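PDB 5O9J: transcription initiation factor IIB,Transcription initiation factor IIB from Methanocaldococcus jannaschii, which forms a mini-intein of the HINT fold, which probably excises itself from the transcription factor by protein splicing. Local coordinates for residues E81-V84 / E85-K89; T100-N104 / E105-I109. All blocks are in the same frame, centred on the assembly; numbering follows the deposited sequence.

Interaction 1: residues E81-V84 / E85-K89; sequences EIVV and EGNKK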
loop_
_atom_site.group_PDB
_atom_site.type_symbol
_atom_site.label_atom_id
_atom_site.label_comp_id
_atom_site.label_asym_id
_atom_site.label_seq_id
_atom_site.Cartn_x
_atom_site.Cartn_y
_atom_site.Cartn_z
ATOM N N GLU A 81 1.678 -7.052 11.219
ATOM C CA GLU A 81 1.891 -5.693 11.689
ATOM C C GLU A 81 3.353 -5.523 12.068
ATOM O O GLU A 81 3.835 -6.159 12.999
ATOM C CB GLU A 81 0.985 -5.370 12.871
ATOM C CG GLU A 81 1.112 -3.951 13.367
ATOM C CD GLU A 81 0.378 -3.735 14.670
ATOM O OE1 GLU A 81 0.738 -4.404 15.659
ATOM O OE2 GLU A 81 -0.556 -2.904 14.706
ATOM N N ILE A 82 4.065 -4.692 11.314
ATOM C CA ILE A 82 5.452 -4.364 11.624
ATOM C C ILE A 82 5.505 -3.110 12.475
ATOM O O ILE A 82 4.958 -2.084 12.090
ATOM C CB ILE A 82 6.293 -4.119 10.357
ATOM C CG1 ILE A 82 6.197 -5.302 9.402
ATOM C CG2 ILE A 82 7.748 -3.870 10.727
ATOM C CD1 ILE A 82 6.871 -5.038 8.067
ATOM N N VAL A 83 6.157 -3.187 13.631
ATOM C CA VAL A 83 6.291 -2.017 14.488
ATOM C C VAL A 83 7.762 -1.671 14.663
ATOM O O VAL A 83 8.553 -2.522 15.068
ATOM C CB VAL A 83 5.635 -2.245 15.863
ATOM C CG1 VAL A 83 5.616 -0.953 16.652
ATOM C CG2 VAL A 83 4.223 -2.777 15.685
ATOM N N VAL A 84 8.128 -0.430 14.342
ATOM C CA VAL A 84 9.523 0.006 14.413
ATOM C C VAL A 84 9.701 1.092 15.464
ATOM O O VAL A 84 8.716 1.552 16.042
ATOM C CB VAL A 84 10.033 0.529 13.047
ATOM C CG1 VAL A 84 9.975 -0.571 11.989
ATOM C CG2 VAL A 84 9.235 1.747 12.599
ATOM N N GLU A 85 10.954 1.485 15.717
ATOM C CA GLU A 85 11.273 2.576 16.649
ATOM C C GLU A 85 10.390 3.802 16.439
ATOM O O GLU A 85 10.095 4.176 15.299
ATOM C CB GLU A 85 12.727 3.032 16.509
ATOM C CG GLU A 85 13.805 1.975 16.501
ATOM C CD GLU A 85 15.157 2.584 16.124
ATOM O OE1 GLU A 85 15.361 3.791 16.388
ATOM O OE2 GLU A 85 16.006 1.879 15.538
ATOM N N GLY A 86 9.999 4.445 17.535
ATOM C CA GLY A 86 9.111 5.594 17.467
ATOM C C GLY A 86 7.655 5.180 17.322
ATOM O O GLY A 86 6.781 6.008 17.058
ATOM N N ASN A 87 7.405 3.887 17.500
ATOM C CA ASN A 87 6.071 3.311 17.369
ATOM C C ASN A 87 5.398 3.637 16.039
ATOM O O ASN A 87 4.192 3.875 15.994
ATOM C CB ASN A 87 5.179 3.759 18.531
ATOM C CG ASN A 87 5.433 2.959 19.797
ATOM O OD1 ASN A 87 6.296 3.307 20.604
ATOM N ND2 ASN A 87 4.691 1.867 19.966
ATOM N N LYS A 88 6.190 3.667 14.967
ATOM C CA LYS A 88 5.652 3.649 13.612
ATOM C C LYS A 88 5.270 2.214 13.279
ATOM O O LYS A 88 5.960 1.273 13.675
ATOM C CB LYS A 88 6.664 4.180 12.593
ATOM C CG LYS A 88 6.720 5.684 12.473
ATOM C CD LYS A 88 7.850 6.113 11.547
ATOM C CE LYS A 88 7.890 7.625 11.393
ATOM N NZ LYS A 88 9.289 8.148 11.369
ATOM N N LYS A 89 4.173 2.037 12.558
ATOM C CA LYS A 89 3.713 0.691 12.259
ATOM C C LYS A 89 2.908 0.619 10.971
ATOM O O LYS A 89 2.329 1.605 10.525
ATOM C CB LYS A 89 2.886 0.145 13.427
ATOM C CG LYS A 89 1.613 0.919 13.715
ATOM C CD LYS A 89 1.028 0.525 15.064
ATOM C CE LYS A 89 1.787 1.182 16.212
ATOM N NZ LYS A 89 1.183 0.875 17.547
#
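The carboxylate of E81, on the first strand, and the amide of N87, in the turn, are two flat groups of this beta hairpin, part of the intein's HINT fold. E81 and K89 lie side by side and point the same way, OE2 of E81 3.8 Å from K89 CD. NZ of K89 stays 5.0 Å from OE2 of E81, too far for a salt bridge; the firmer partner of the carboxylate is N152 on strand 143-154. The N87 amide passes V83 more loosely, ND2 lying 4.4 Å from CG1. K89 starts with CG between its backbone N and carbonyl carbon (chi1 63°) and bends again at chi3, bringing its chain round beside E81 and V83, whose CG2 rests 3.9 Å from K89 CB. V84 and K88 share the other face with I82; I82 and V84 turn inward onto L120 of strand 119-123. G86 and N87 both take positive phi to bring the chain back. The pairing is firm where V84 N donates to K88 O at 2.8 Å, nearly straight at 171°, whereas the return bond from K88 N to V84 O is weak. On the same face as I82, V84 CG2 lies 3.5 Å from K88 CB.

Interaction 2: residues T100-N104 / E105-I109; sequences TIRDN and EVVPI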
loop_
_atom_site.group_PDB
_atom_site.type_symbol
_atom_site.label_atom_id
_atom_site.label_comp_id
_atom_site.label_asym_id
_atom_site.label_seq_id
_atom_site.Cartn_x
_atom_site.Cartn_y
_atom_site.Cartn_z
ATOM N N THR A 100 15.472 -3.714 3.590
ATOM C CA THR A 100 16.079 -4.108 4.855
ATOM C C THR A 100 17.594 -4.116 4.695
ATOM O O THR A 100 18.106 -4.338 3.598
ATOM C CB THR A 100 15.612 -5.514 5.308
ATOM O OG1 THR A 100 14.216 -5.680 5.028
ATOM C CG2 THR A 100 15.846 -5.717 6.795
ATOM N N ILE A 101 18.319 -3.883 5.780
ATOM C CA ILE A 101 19.756 -4.096 5.736
ATOM C C ILE A 101 20.048 -5.560 6.012
ATOM O O ILE A 101 19.762 -6.078 7.084
ATOM C CB ILE A 101 20.510 -3.211 6.732
ATOM C CG1 ILE A 101 20.365 -1.746 6.314
ATOM C CG2 ILE A 101 21.978 -3.608 6.768
ATOM C CD1 ILE A 101 21.263 -0.789 7.061
ATOM N N ARG A 102 20.594 -6.238 5.019
ATOM C CA ARG A 102 20.934 -7.644 5.170
ATOM C C ARG A 102 22.294 -7.843 4.548
ATOM O O ARG A 102 22.513 -7.449 3.402
ATOM C CB ARG A 102 19.888 -8.548 4.506
ATOM C CG ARG A 102 18.578 -8.630 5.256
ATOM C CD ARG A 102 18.749 -9.382 6.564
ATOM N NE ARG A 102 17.492 -9.504 7.299
ATOM C CZ ARG A 102 16.566 -10.428 7.052
ATOM N NH1 ARG A 102 15.453 -10.461 7.773
ATOM N NH2 ARG A 102 16.746 -11.315 6.078
ATOM N N ASP A 103 23.206 -8.436 5.308
ATOM C CA ASP A 103 24.582 -8.601 4.859
ATOM C C ASP A 103 25.132 -7.293 4.288
ATOM O O ASP A 103 25.531 -7.263 3.102
ATOM C CB ASP A 103 24.691 -9.685 3.807
ATOM C CG ASP A 103 24.212 -11.052 4.308
ATOM O OD1 ASP A 103 24.550 -11.455 5.446
ATOM O OD2 ASP A 103 23.478 -11.722 3.543
ATOM N N ASN A 104 25.099 -6.204 5.073
ATOM C CA ASN A 104 25.867 -4.998 4.691
ATOM C C ASN A 104 25.249 -4.193 3.545
ATOM O O ASN A 104 25.760 -3.146 3.189
ATOM C CB ASN A 104 27.298 -5.493 4.406
ATOM C CG ASN A 104 27.958 -6.095 5.654
ATOM O OD1 ASN A 104 27.459 -7.044 6.268
ATOM N ND2 ASN A 104 29.208 -5.743 5.809
ATOM N N GLU A 105 24.151 -4.700 2.979
ATOM C CA GLU A 105 23.454 -4.020 1.892
ATOM C C GLU A 105 21.984 -3.731 2.198
ATOM O O GLU A 105 21.401 -4.351 3.073
ATOM C CB GLU A 105 23.522 -4.858 0.627
ATOM C CG GLU A 105 24.848 -4.796 -0.083
ATOM C CD GLU A 105 24.852 -5.655 -1.325
ATOM O OE1 GLU A 105 23.852 -6.384 -1.537
ATOM O OE2 GLU A 105 25.846 -5.588 -2.084
ATOM N N VAL A 106 21.388 -2.803 1.450
ATOM C CA VAL A 106 19.941 -2.603 1.480
ATOM C C VAL A 106 19.291 -3.480 0.405
ATOM O O VAL A 106 19.592 -3.343 -0.782
ATOM C CB VAL A 106 19.558 -1.136 1.244
ATOM C CG1 VAL A 106 18.037 -0.972 1.229
ATOM C CG2 VAL A 106 20.189 -0.252 2.302
ATOM N N VAL A 107 18.411 -4.384 0.826
ATOM C CA VAL A 107 17.759 -5.305 -0.094
ATOM C C VAL A 107 16.289 -5.445 0.265
ATOM O O VAL A 107 15.907 -5.242 1.414
ATOM C CB VAL A 107 18.418 -6.704 -0.079
ATOM C CG1 VAL A 107 19.804 -6.651 -0.705
ATOM C CG2 VAL A 107 18.475 -7.259 1.333
ATOM N N PRO A 108 15.450 -5.767 -0.723
ATOM C CA PRO A 108 14.043 -6.018 -0.396
ATOM C C PRO A 108 13.866 -7.367 0.295
ATOM O O PRO A 108 14.327 -8.379 -0.233
ATOM C CB PRO A 108 13.355 -6.004 -1.765
ATOM C CG PRO A 108 14.427 -6.397 -2.726
ATOM C CD PRO A 108 15.703 -5.804 -2.174
ATOM N N ILE A 109 13.216 -7.376 1.458
ATOM C CA ILE A 109 12.925 -8.628 2.166
ATOM C C ILE A 109 11.420 -8.824 2.390
ATOM O O ILE A 109 10.746 -7.917 2.870
ATOM C CB ILE A 109 13.641 -8.683 3.531
ATOM C CG1 ILE A 109 15.150 -8.543 3.353
ATOM C CG2 ILE A 109 13.308 -9.985 4.271
ATOM C CD1 ILE A 109 15.760 -9.596 2.458
#
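T100 N donates to V107 O at 2.7 Å, the shortest bond in this beta hairpin with its two-residue loop, and V107 N answers to T100 O at 2.8 Å, in the carbonyl plane. One step further along, I101 and V106 form a non-hydrogen-bonded pair, and a type I' turn from R102 to E105 then closes the end, D103 and N104 both taking positive phi. R102 N reaches E105 O at 2.8 Å. The reverse bond, E105 N to R102 O, is longer at 3.2 Å, and its donor stands 59° out of the carbonyl plane. On the face shared by T100, R102 and V107, I109 crosses both T100 and R102 at about a right angle. Its CG1 lies 3.4 Å from T100 OG1, a hydroxyl hydrogen-bonded to V98 O, and sits over one face of the R102 guanidinium, offset toward the rim. R102 gets there by folding at chi2 (-69°), which lays the group back across I109 while NH1 makes a salt bridge to D118 and a hydrogen bond to E113 O. V107 CG2 packs 3.7 Å from R102 CB. Cutting I109 back to an alanine would probably strip the apolar cover from T100 and that guanidinium face, leaving R102 held mainly by polar bonds. The contact joins a polar backbone frame to an arginine whose charge is met by D118, one face partly covered by hydrocarbon.

Overall arrangement
Along the chain, interaction 1 comes first, turning strand 79-84 back into strand 88-92. The next strand, 96-102, then runs into interaction 2, where the chain reverses again into strand 105-110. The two hairpins therefore stand in series, neither enclosing nor crossing the other. Each supplies an outermost strand: 88-92 borders the antiparallel sheet that includes 143-154 and 119-123, while 105-110 borders the mixed sheet reaching 180-183 through 96-102. Their centres lie 18 Å apart, with nearest atoms about 7 Å apart and no direct touch. Shared neighbours bridge the gap: L120 meets I82, V84 and T100, and L114 meets I82, T100 and I109.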